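PDB 5Z3M: phosphotyrosine protein phosphatase from Vibrio cholerae serotype O1, which probably removes the phosphate from phosphotyrosine in proteins, as a low molecular weight protein tyrosine phosphatase. Local coordinates for residues Ile24-Lys29 against Ala147-Trp152; Gln61-His66 against Thr137-Glu142; Ala88-Asn93 against Glu120-Asp125. All blocks are in the same frame, centred on the assembly; numbering follows the deposited sequence.

Interaction 1 (Ile24-Lys29 against Ala147-Trp152); sequences IILRDK and ALVDSW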
loop_
_atom_site.group_PDB
_atom_site.type_symbol
_atom_site.label_atom_id
_atom_site.label_comp_id
_atom_site.label_asym_id
_atom_site.label_seq_id
_atom_site.Cartn_x
_atom_site.Cartn_y
_atom_site.Cartn_z
ATOM N N ILE A 24 -0.227 -8.952 -3.412
ATOM C CA ILE A 24 -1.309 -8.594 -2.503
ATOM C C ILE A 24 -2.150 -9.823 -2.159
ATOM O O ILE A 24 -2.429 -10.084 -0.986
ATOM C CB ILE A 24 -2.210 -7.494 -3.096
ATOM C CG1 ILE A 24 -1.473 -6.151 -3.097
ATOM C CG2 ILE A 24 -3.500 -7.376 -2.300
ATOM C CD1 ILE A 24 -1.714 -5.324 -4.339
ATOM N N ILE A 25 -2.543 -10.579 -3.181
ATOM C CA ILE A 25 -3.279 -11.820 -2.964
ATOM C C ILE A 25 -2.468 -12.767 -2.081
ATOM O O ILE A 25 -3.015 -13.399 -1.185
ATOM C CB ILE A 25 -3.632 -12.521 -4.293
ATOM C CG1 ILE A 25 -4.581 -11.657 -5.120
ATOM C CG2 ILE A 25 -4.289 -13.858 -4.030
ATOM C CD1 ILE A 25 -4.895 -12.229 -6.489
ATOM N N LEU A 26 -1.160 -12.843 -2.316
ATOM C CA LEU A 26 -0.300 -13.713 -1.516
ATOM C C LEU A 26 -0.253 -13.310 -0.044
ATOM O O LEU A 26 -0.270 -14.170 0.834
ATOM C CB LEU A 26 1.120 -13.739 -2.086
ATOM C CG LEU A 26 1.376 -14.761 -3.196
ATOM C CD1 LEU A 26 2.688 -14.467 -3.902
ATOM C CD2 LEU A 26 1.371 -16.176 -2.638
ATOM N N ARG A 27 -0.198 -12.009 0.230
ATOM C CA ARG A 27 -0.060 -11.541 1.607
ATOM C C ARG A 27 -1.317 -11.817 2.427
ATOM O O ARG A 27 -1.229 -12.162 3.605
ATOM C CB ARG A 27 0.268 -10.047 1.646
ATOM C CG ARG A 27 1.099 -9.639 2.857
ATOM C CD ARG A 27 1.221 -8.129 2.978
ATOM N NE ARG A 27 1.291 -7.479 1.673
ATOM C CZ ARG A 27 2.405 -7.337 0.964
ATOM N NH1 ARG A 27 3.556 -7.806 1.428
ATOM N NH2 ARG A 27 2.366 -6.729 -0.212
ATOM N N ASP A 28 -2.480 -11.663 1.801
ATOM C CA ASP A 28 -3.753 -11.899 2.476
ATOM C C ASP A 28 -3.828 -13.344 2.973
ATOM O O ASP A 28 -4.179 -13.595 4.126
ATOM C CB ASP A 28 -4.920 -11.580 1.530
ATOM C CG ASP A 28 -6.217 -11.272 2.267
ATOM O OD1 ASP A 28 -6.338 -10.162 2.830
ATOM O OD2 ASP A 28 -7.125 -12.131 2.261
ATOM N N LYS A 29 -3.460 -14.283 2.109
ATOM C CA LYS A 29 -3.591 -15.711 2.401
ATOM C C LYS A 29 -2.555 -16.210 3.401
ATOM O O LYS A 29 -2.865 -17.019 4.278
ATOM C CB LYS A 29 -3.498 -16.513 1.102
ATOM C CG LYS A 29 -4.266 -15.861 -0.024
ATOM C CD LYS A 29 -5.159 -16.817 -0.782
ATOM C CE LYS A 29 -6.206 -16.012 -1.540
ATOM N NZ LYS A 29 -7.071 -16.818 -2.441
ATOM N N ALA A 147 -2.461 -22.446 -4.204
ATOM C CA ALA A 147 -1.694 -23.670 -4.402
ATOM C C ALA A 147 -0.352 -23.549 -3.695
ATOM O O ALA A 147 0.075 -24.458 -2.984
ATOM C CB ALA A 147 -1.494 -23.951 -5.882
ATOM N N LEU A 148 0.301 -22.411 -3.900
ATOM C CA LEU A 148 1.575 -22.110 -3.267
ATOM C C LEU A 148 1.475 -22.091 -1.742
ATOM O O LEU A 148 2.282 -22.721 -1.055
ATOM C CB LEU A 148 2.098 -20.763 -3.761
ATOM C CG LEU A 148 2.414 -20.625 -5.246
ATOM C CD1 LEU A 148 2.455 -19.163 -5.601
ATOM C CD2 LEU A 148 3.737 -21.296 -5.590
ATOM N N VAL A 149 0.492 -21.361 -1.220
ATOM C CA VAL A 149 0.322 -21.223 0.223
ATOM C C VAL A 149 -0.023 -22.571 0.860
ATOM O O VAL A 149 0.382 -22.852 1.988
ATOM C CB VAL A 149 -0.768 -20.176 0.561
ATOM C CG1 VAL A 149 -0.866 -19.954 2.071
ATOM C CG2 VAL A 149 -0.486 -18.859 -0.159
ATOM N N ASP A 150 -0.754 -23.410 0.130
ATOM C CA ASP A 150 -1.023 -24.772 0.588
ATOM C C ASP A 150 0.216 -25.659 0.421
ATOM O O ASP A 150 0.500 -26.503 1.271
ATOM C CB ASP A 150 -2.220 -25.376 -0.161
ATOM C CG ASP A 150 -3.557 -24.838 0.333
ATOM O OD1 ASP A 150 -3.799 -24.864 1.558
ATOM O OD2 ASP A 150 -4.367 -24.393 -0.505
ATOM N N SER A 151 0.949 -25.468 -0.672
ATOM C CA SER A 151 2.222 -26.161 -0.879
ATOM C C SER A 151 3.204 -25.875 0.263
ATOM O O SER A 151 3.671 -26.795 0.934
ATOM C CB SER A 151 2.835 -25.757 -2.222
ATOM O OG SER A 151 4.175 -26.191 -2.334
ATOM N N TRP A 152 3.495 -24.592 0.477
ATOM C CA TRP A 152 4.398 -24.141 1.537
ATOM C C TRP A 152 3.968 -24.659 2.897
ATOM O O TRP A 152 4.802 -24.995 3.738
ATOM C CB TRP A 152 4.458 -22.618 1.585
ATOM C CG TRP A 152 4.989 -21.974 0.349
ATOM C CD1 TRP A 152 5.900 -22.489 -0.528
ATOM C CD2 TRP A 152 4.628 -20.680 -0.154
ATOM N NE1 TRP A 152 6.131 -21.587 -1.544
ATOM C CE2 TRP A 152 5.366 -20.476 -1.337
ATOM C CE3 TRP A 152 3.754 -19.684 0.283
ATOM C CZ2 TRP A 152 5.249 -19.297 -2.086
ATOM C CZ3 TRP A 152 3.643 -18.523 -0.458
ATOM C CH2 TRP A 152 4.385 -18.338 -1.630
#

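Interaction 2 (Gln61-His66 against Thr137-Glu142); sequences QDYGYH and TALLIE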
loop_
_atom_site.group_PDB
_atom_site.type_symbol
_atom_site.label_atom_id
_atom_site.label_comp_id
_atom_site.label_asym_id
_atom_site.label_seq_id
_atom_site.Cartn_x
_atom_site.Cartn_y
_atom_site.Cartn_z
ATOM N N GLN A 61 -9.868 -4.771 -5.399
ATOM C CA GLN A 61 -10.777 -4.267 -4.369
ATOM C C GLN A 61 -12.170 -4.818 -4.638
ATOM O O GLN A 61 -12.968 -5.000 -3.717
ATOM C CB GLN A 61 -10.786 -2.727 -4.294
ATOM C CG GLN A 61 -10.934 -1.973 -5.607
ATOM C CD GLN A 61 -10.273 -0.603 -5.550
ATOM O OE1 GLN A 61 -10.267 0.142 -6.527
ATOM N NE2 GLN A 61 -9.700 -0.274 -4.398
ATOM N N ASP A 62 -12.436 -5.114 -5.905
ATOM C CA ASP A 62 -13.706 -5.696 -6.323
ATOM C C ASP A 62 -13.904 -7.101 -5.744
ATOM O O ASP A 62 -15.023 -7.611 -5.679
ATOM C CB ASP A 62 -13.786 -5.753 -7.855
ATOM C CG ASP A 62 -13.708 -4.384 -8.509
ATOM O OD1 ASP A 62 -13.513 -3.377 -7.796
ATOM O OD2 ASP A 62 -13.831 -4.328 -9.750
ATOM N N TYR A 63 -12.802 -7.731 -5.350
ATOM C CA TYR A 63 -12.843 -9.083 -4.803
ATOM C C TYR A 63 -12.656 -9.077 -3.289
ATOM O O TYR A 63 -12.560 -10.132 -2.663
ATOM C CB TYR A 63 -11.774 -9.974 -5.450
ATOM C CG TYR A 63 -12.013 -10.316 -6.909
ATOM C CD1 TYR A 63 -13.083 -9.776 -7.613
ATOM C CD2 TYR A 63 -11.167 -11.191 -7.575
ATOM C CE1 TYR A 63 -13.295 -10.091 -8.939
ATOM C CE2 TYR A 63 -11.372 -11.514 -8.901
ATOM C CZ TYR A 63 -12.436 -10.963 -9.575
ATOM O OH TYR A 63 -12.649 -11.281 -10.893
ATOM N N GLY A 64 -12.589 -7.887 -2.702
ATOM C CA GLY A 64 -12.538 -7.768 -1.259
ATOM C C GLY A 64 -11.145 -7.705 -0.668
ATOM O O GLY A 64 -10.894 -8.257 0.405
ATOM N N TYR A 65 -10.234 -7.038 -1.368
ATOM C CA TYR A 65 -8.921 -6.756 -0.809
ATOM C C TYR A 65 -8.775 -5.270 -0.529
ATOM O O TYR A 65 -9.058 -4.425 -1.379
ATOM C CB TYR A 65 -7.797 -7.210 -1.740
ATOM C CG TYR A 65 -7.693 -8.702 -1.944
ATOM C CD1 TYR A 65 -7.059 -9.512 -1.012
ATOM C CD2 TYR A 65 -8.205 -9.295 -3.088
ATOM C CE1 TYR A 65 -6.954 -10.874 -1.209
ATOM C CE2 TYR A 65 -8.105 -10.653 -3.294
ATOM C CZ TYR A 65 -7.479 -11.439 -2.353
ATOM O OH TYR A 65 -7.381 -12.794 -2.561
ATOM N N HIS A 66 -8.336 -4.968 0.682
ATOM C CA HIS A 66 -7.987 -3.619 1.074
ATOM C C HIS A 66 -6.474 -3.544 1.140
ATOM O O HIS A 66 -5.889 -3.797 2.189
ATOM C CB HIS A 66 -8.616 -3.277 2.419
ATOM C CG HIS A 66 -8.208 -1.935 2.946
ATOM N ND1 HIS A 66 -7.838 -0.898 2.124
ATOM C CD2 HIS A 66 -8.112 -1.475 4.213
ATOM C CE1 HIS A 66 -7.534 0.159 2.866
ATOM N NE2 HIS A 66 -7.692 -0.166 4.131
ATOM N N THR A 137 -7.807 -12.490 -14.874
ATOM C CA THR A 137 -6.401 -12.429 -14.492
ATOM C C THR A 137 -6.230 -12.550 -12.984
ATOM O O THR A 137 -5.371 -13.290 -12.499
ATOM C CB THR A 137 -5.756 -11.113 -14.965
ATOM O OG1 THR A 137 -6.032 -10.908 -16.356
ATOM C CG2 THR A 137 -4.256 -11.148 -14.753
ATOM N N ALA A 138 -7.064 -11.823 -12.251
ATOM C CA ALA A 138 -7.031 -11.847 -10.799
ATOM C C ALA A 138 -7.349 -13.245 -10.278
ATOM O O ALA A 138 -6.790 -13.673 -9.277
ATOM C CB ALA A 138 -8.007 -10.824 -10.230
ATOM N N LEU A 139 -8.239 -13.952 -10.967
ATOM C CA LEU A 139 -8.608 -15.314 -10.591
ATOM C C LEU A 139 -7.501 -16.325 -10.889
ATOM O O LEU A 139 -7.210 -17.193 -10.063
ATOM C CB LEU A 139 -9.900 -15.724 -11.302
ATOM C CG LEU A 139 -11.162 -15.318 -10.543
ATOM C CD1 LEU A 139 -12.383 -15.283 -11.442
ATOM C CD2 LEU A 139 -11.388 -16.261 -9.376
ATOM N N LEU A 140 -6.895 -16.219 -12.069
ATOM C CA LEU A 140 -5.760 -17.068 -12.427
ATOM C C LEU A 140 -4.653 -16.922 -11.393
ATOM O O LEU A 140 -4.152 -17.910 -10.851
ATOM C CB LEU A 140 -5.237 -16.716 -13.823
ATOM C CG LEU A 140 -4.007 -17.487 -14.305
ATOM C CD1 LEU A 140 -4.190 -18.984 -14.082
ATOM C CD2 LEU A 140 -3.710 -17.170 -15.769
ATOM N N ILE A 141 -4.291 -15.677 -11.111
ATOM C CA ILE A 141 -3.294 -15.387 -10.097
ATOM C C ILE A 141 -3.780 -15.847 -8.714
ATOM O O ILE A 141 -2.994 -16.358 -7.916
ATOM C CB ILE A 141 -2.934 -13.881 -10.091
ATOM C CG1 ILE A 141 -2.007 -13.572 -11.271
ATOM C CG2 ILE A 141 -2.251 -13.492 -8.796
ATOM C CD1 ILE A 141 -2.213 -12.217 -11.892
ATOM N N GLU A 142 -5.077 -15.703 -8.451
ATOM C CA GLU A 142 -5.664 -16.130 -7.179
ATOM C C GLU A 142 -5.532 -17.628 -6.959
ATOM O O GLU A 142 -5.249 -18.078 -5.851
ATOM C CB GLU A 142 -7.143 -15.729 -7.111
ATOM C CG GLU A 142 -7.785 -15.865 -5.738
ATOM C CD GLU A 142 -9.209 -15.347 -5.716
ATOM O OE1 GLU A 142 -9.516 -14.424 -6.500
ATOM O OE2 GLU A 142 -10.021 -15.865 -4.924
#

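Interaction 3 (Ala88-Asn93 against Glu120-Asp125); sequences AMDRTN and EKEVPD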
loop_
_atom_site.group_PDB
_atom_site.type_symbol
_atom_site.label_atom_id
_atom_site.label_comp_id
_atom_site.label_asym_id
_atom_site.label_seq_id
_atom_site.Cartn_x
_atom_site.Cartn_y
_atom_site.Cartn_z
ATOM N N ALA A 88 7.870 -16.339 -11.433
ATOM C CA ALA A 88 7.705 -15.624 -12.689
ATOM C C ALA A 88 6.266 -15.777 -13.168
ATOM O O ALA A 88 5.672 -16.849 -13.013
ATOM C CB ALA A 88 8.680 -16.146 -13.732
ATOM N N MET A 89 5.716 -14.714 -13.753
ATOM C CA MET A 89 4.328 -14.707 -14.216
ATOM C C MET A 89 4.168 -15.391 -15.569
ATOM O O MET A 89 3.406 -16.353 -15.692
ATOM C CB MET A 89 3.794 -13.272 -14.293
ATOM C CG MET A 89 3.769 -12.491 -12.983
ATOM S SD MET A 89 2.701 -13.204 -11.710
ATOM C CE MET A 89 3.875 -14.182 -10.784
ATOM N N ASP A 90 4.859 -14.880 -16.588
ATOM C CA ASP A 90 4.909 -15.571 -17.877
ATOM C C ASP A 90 6.362 -15.974 -18.157
ATOM O O ASP A 90 7.261 -15.552 -17.430
ATOM C CB ASP A 90 4.301 -14.714 -19.011
ATOM C CG ASP A 90 5.190 -13.557 -19.454
ATOM O OD1 ASP A 90 6.173 -13.236 -18.769
ATOM O OD2 ASP A 90 4.886 -12.946 -20.499
ATOM N N ARG A 91 6.606 -16.805 -19.164
ATOM C CA ARG A 91 7.957 -17.330 -19.353
ATOM C C ARG A 91 8.900 -16.305 -19.980
ATOM O O ARG A 91 10.121 -16.443 -19.879
ATOM C CB ARG A 91 7.926 -18.606 -20.193
ATOM C CG ARG A 91 7.565 -18.407 -21.646
ATOM C CD ARG A 91 8.059 -19.590 -22.464
ATOM N NE ARG A 91 7.384 -19.674 -23.753
ATOM C CZ ARG A 91 7.667 -18.899 -24.794
ATOM N NH1 ARG A 91 8.608 -17.967 -24.698
ATOM N NH2 ARG A 91 7.005 -19.047 -25.933
ATOM N N THR A 92 8.341 -15.280 -20.619
ATOM C CA THR A 92 9.153 -14.163 -21.087
ATOM C C THR A 92 9.777 -13.465 -19.872
ATOM O O THR A 92 10.910 -12.984 -19.938
ATOM C CB THR A 92 8.331 -13.152 -21.934
ATOM O OG1 THR A 92 7.725 -13.827 -23.042
ATOM C CG2 THR A 92 9.225 -12.049 -22.471
ATOM N N ASN A 93 9.035 -13.427 -18.763
ATOM C CA ASN A 93 9.562 -12.944 -17.484
ATOM C C ASN A 93 10.670 -13.851 -16.966
ATOM O O ASN A 93 11.636 -13.392 -16.359
ATOM C CB ASN A 93 8.462 -12.865 -16.410
ATOM C CG ASN A 93 7.405 -11.822 -16.701
ATOM O OD1 ASN A 93 7.609 -10.899 -17.484
ATOM N ND2 ASN A 93 6.252 -11.979 -16.067
ATOM N N GLU A 120 -3.106 -23.782 -17.293
ATOM C CA GLU A 120 -2.339 -22.549 -17.212
ATOM C C GLU A 120 -0.967 -22.757 -16.573
ATOM O O GLU A 120 -0.860 -23.302 -15.474
ATOM C CB GLU A 120 -3.116 -21.501 -16.418
ATOM C CG GLU A 120 -4.622 -21.591 -16.551
ATOM C CD GLU A 120 -5.112 -21.297 -17.946
ATOM O OE1 GLU A 120 -6.284 -21.610 -18.228
ATOM O OE2 GLU A 120 -4.335 -20.754 -18.757
ATOM N N LYS A 121 0.070 -22.309 -17.273
ATOM C CA LYS A 121 1.443 -22.354 -16.785
ATOM C C LYS A 121 2.004 -20.938 -16.722
ATOM O O LYS A 121 2.832 -20.612 -15.868
ATOM C CB LYS A 121 2.302 -23.241 -17.690
ATOM C CG LYS A 121 1.992 -24.718 -17.568
ATOM C CD LYS A 121 2.455 -25.247 -16.223
ATOM C CE LYS A 121 1.696 -26.499 -15.815
ATOM N NZ LYS A 121 2.219 -27.041 -14.530
ATOM N N GLU A 122 1.547 -20.110 -17.656
ATOM C CA GLU A 122 1.841 -18.685 -17.650
ATOM C C GLU A 122 0.610 -17.870 -17.260
ATOM O O GLU A 122 -0.531 -18.296 -17.449
ATOM C CB GLU A 122 2.332 -18.207 -19.022
ATOM C CG GLU A 122 3.757 -18.590 -19.400
ATOM C CD GLU A 122 4.078 -18.234 -20.839
ATOM O OE1 GLU A 122 3.984 -19.126 -21.704
ATOM O OE2 GLU A 122 4.421 -17.064 -21.107
ATOM N N VAL A 123 0.866 -16.681 -16.732
ATOM C CA VAL A 123 -0.161 -15.669 -16.552
ATOM C C VAL A 123 0.007 -14.645 -17.661
ATOM O O VAL A 123 1.020 -13.955 -17.715
ATOM C CB VAL A 123 -0.065 -15.006 -15.174
ATOM C CG1 VAL A 123 -1.046 -13.851 -15.066
ATOM C CG2 VAL A 123 -0.324 -16.021 -14.082
ATOM N N PRO A 124 -0.994 -14.545 -18.554
ATOM C CA PRO A 124 -0.928 -13.657 -19.722
ATOM C C PRO A 124 -0.757 -12.198 -19.298
ATOM O O PRO A 124 -0.699 -11.936 -18.101
ATOM C CB PRO A 124 -2.277 -13.872 -20.418
ATOM C CG PRO A 124 -2.803 -15.160 -19.859
ATOM C CD PRO A 124 -2.290 -15.240 -18.469
ATOM N N ASP A 125 -0.692 -11.278 -20.257
ATOM C CA ASP A 125 -0.339 -9.884 -19.989
ATOM C C ASP A 125 -1.536 -8.921 -20.050
ATOM O O ASP A 125 -1.944 -8.496 -21.131
ATOM C CB ASP A 125 0.746 -9.448 -20.981
ATOM C CG ASP A 125 1.367 -8.101 -20.636
ATOM O OD1 ASP A 125 1.369 -7.707 -19.446
ATOM O OD2 ASP A 125 1.870 -7.441 -21.567
#

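Interaction 1 (Ile24-Lys29 against Ala147-Trp152)
Trp-152, whose indole lies against Leu-26 across this contact, is tied into its own helix by a backbone bond from its N to Leu-148 O of 2.7 Å. The contact is plain helix-on-helix packing within the low molecular weight phosphatase fold, where helices 18-32 and 131-155 lie against each other beside the parallel sheet. The two short segments run in broadly the same direction, their axes 41° apart and 10.4 Å from each other at the closest, and no hydrogen bond passes between them. Leu-26 does most of the work through one methyl. Its CD2 reaches the far rim of the indole, 3.8 Å from Trp-152 CH2, with the two side chains crossing at about a right angle, and the same carbon lies 4.1 Å from Val-149 CG2 and 4.3 Å from Leu-148 CD1. Leu-26 also rests on Val-39 of the sheet, while the Trp-152 ring touches Ile-37 and its NE1 is hydrogen-bonded to Tyr-87 OH, a bond that should steady the rotation of the indole. One face of that indole sits over the helix's own backbone, with Leu-148 O 3.1 Å above the ring plane and offset toward the rim. Next to Leu-26 on this face of its helix, Lys-29 contributes its CB, then bends at chi2 and carries its ammonium off to a long, weak ion pair with Glu-142. Val-149 holds CG1 anti to the backbone N (chi1 -176°), a rotation that turns the other methyl, CG2, into the groove between Leu-26 and Lys-29, 4.0 Å from Lys-29 CB.

Interaction 2 (Gln61-His66 against Thr137-Glu142)
Tyr-63 is the first residue of 61-66 to meet the helix, and the CD2-CE2 side of its ring approaches Ala-138, Leu-139 and Glu-142 obliquely. CE2 comes 3.7 Å from Ala-138 CB, and CD2 lies 3.8 Å from Glu-142 OE1, with ring and carboxylate planes 62° apart. CG stands anti to the carbonyl carbon (chi1 -69°), which sends the ring out toward the helix. There the hydroxyl passes Leu-139 CD1 at 4.0 Å and finds its hydrogen bond at Gln-135 O, one turn back along the same helix. Gly-64, with positive phi, comes just after a helix in a Schellman motif, and its N bonds to Gln-61 O at 3.1 Å to close a type I beta turn; in the phosphatase fold this turn brings the chain up against helix 131-155. Tyr-65 comes next, more deeply buried, its ring reaching between helices 18-32 and 131-155. Its OH is 4.4 Å from Glu-142 CG, and on the other helix it packs 3.6 Å from Ile-25 CG2, with Asp-28 and Lys-29 also against the side chain. Beyond it, His-66 in the model lies on Asn-70 of the second subunit, though its side chain is poorly ordered.

Interaction 3 (Ala88-Asn93 against Glu120-Asp125)
Met-89 and Val-123 join the two segments through their backbones. Val-123 N gives a nearly straight hydrogen bond (168°) to Met-89 O, 2.8 Å away. A weaker CA-H...O contact to the same oxygen from Glu-122 CA, 3.4 Å away, adds to it. The side chains of Met-89 and Val-123 are in loose apolar contact, CB to CB 4.3 Å, and both also pack on Phe-112.

The second tie runs the other way, from backbone to side chain. Arg-91 N, at the start of helix 91-98, donates to Glu-122 OE2 at 2.9 Å and meets the oxygen from above the carboxylate plane, 52° out of it. Glu-122 gets there with CG anti to the carbonyl carbon (chi1 -75°) and the chain extended beyond, crossing Asp-90 at a slant. Its other oxygen, OE1, is 4.0 Å from Arg-91 NE but well out of the guanidinium plane; no N-H points at it, which leaves an electrostatic attraction between opposite charges. Asp-90 occupies the N-cap position: its OD1 accepts from Asn-93 N, although the place of that oxygen is less sure. Asp-90 OD2 and Glu-122 OE2 are 4.2 Å apart, and the amides at the start of helix 91-98 may offset part of the repulsion.

Asp-125 OD1, at the end of the other segment, is satisfied by a salt bridge to Arg-18, a residue that Met-89, Asp-90 and Val-123 all touch. Asp-125 is the predicted proton donor, and this salt bridge links its loop to the CX5R phosphate-binding loop from Cys-12 to Arg-18, the P-loop active site of protein tyrosine phosphatases.

In the fold
Helix 131-155 is shared by interactions 1 and 2, which touch where Asp-28 and Lys-29 meet Tyr-65, and its Leu-140 and Ile-141 pack on the loop of interaction 3. Interaction 1 is the buried one, entirely apolar across its helix pair. Interaction 2 is only partly buried and mixes an aromatic ring with methyls and a carboxylate, at an edge of the fold close to the second subunit. Interaction 3 is likewise partly buried, yet it alone has hydrogen bonds between its segments, in keeping with a strand-to-helix turn set against a loop that itself carries the predicted proton donor. Its centre lies about 18 Å from that of interaction 1.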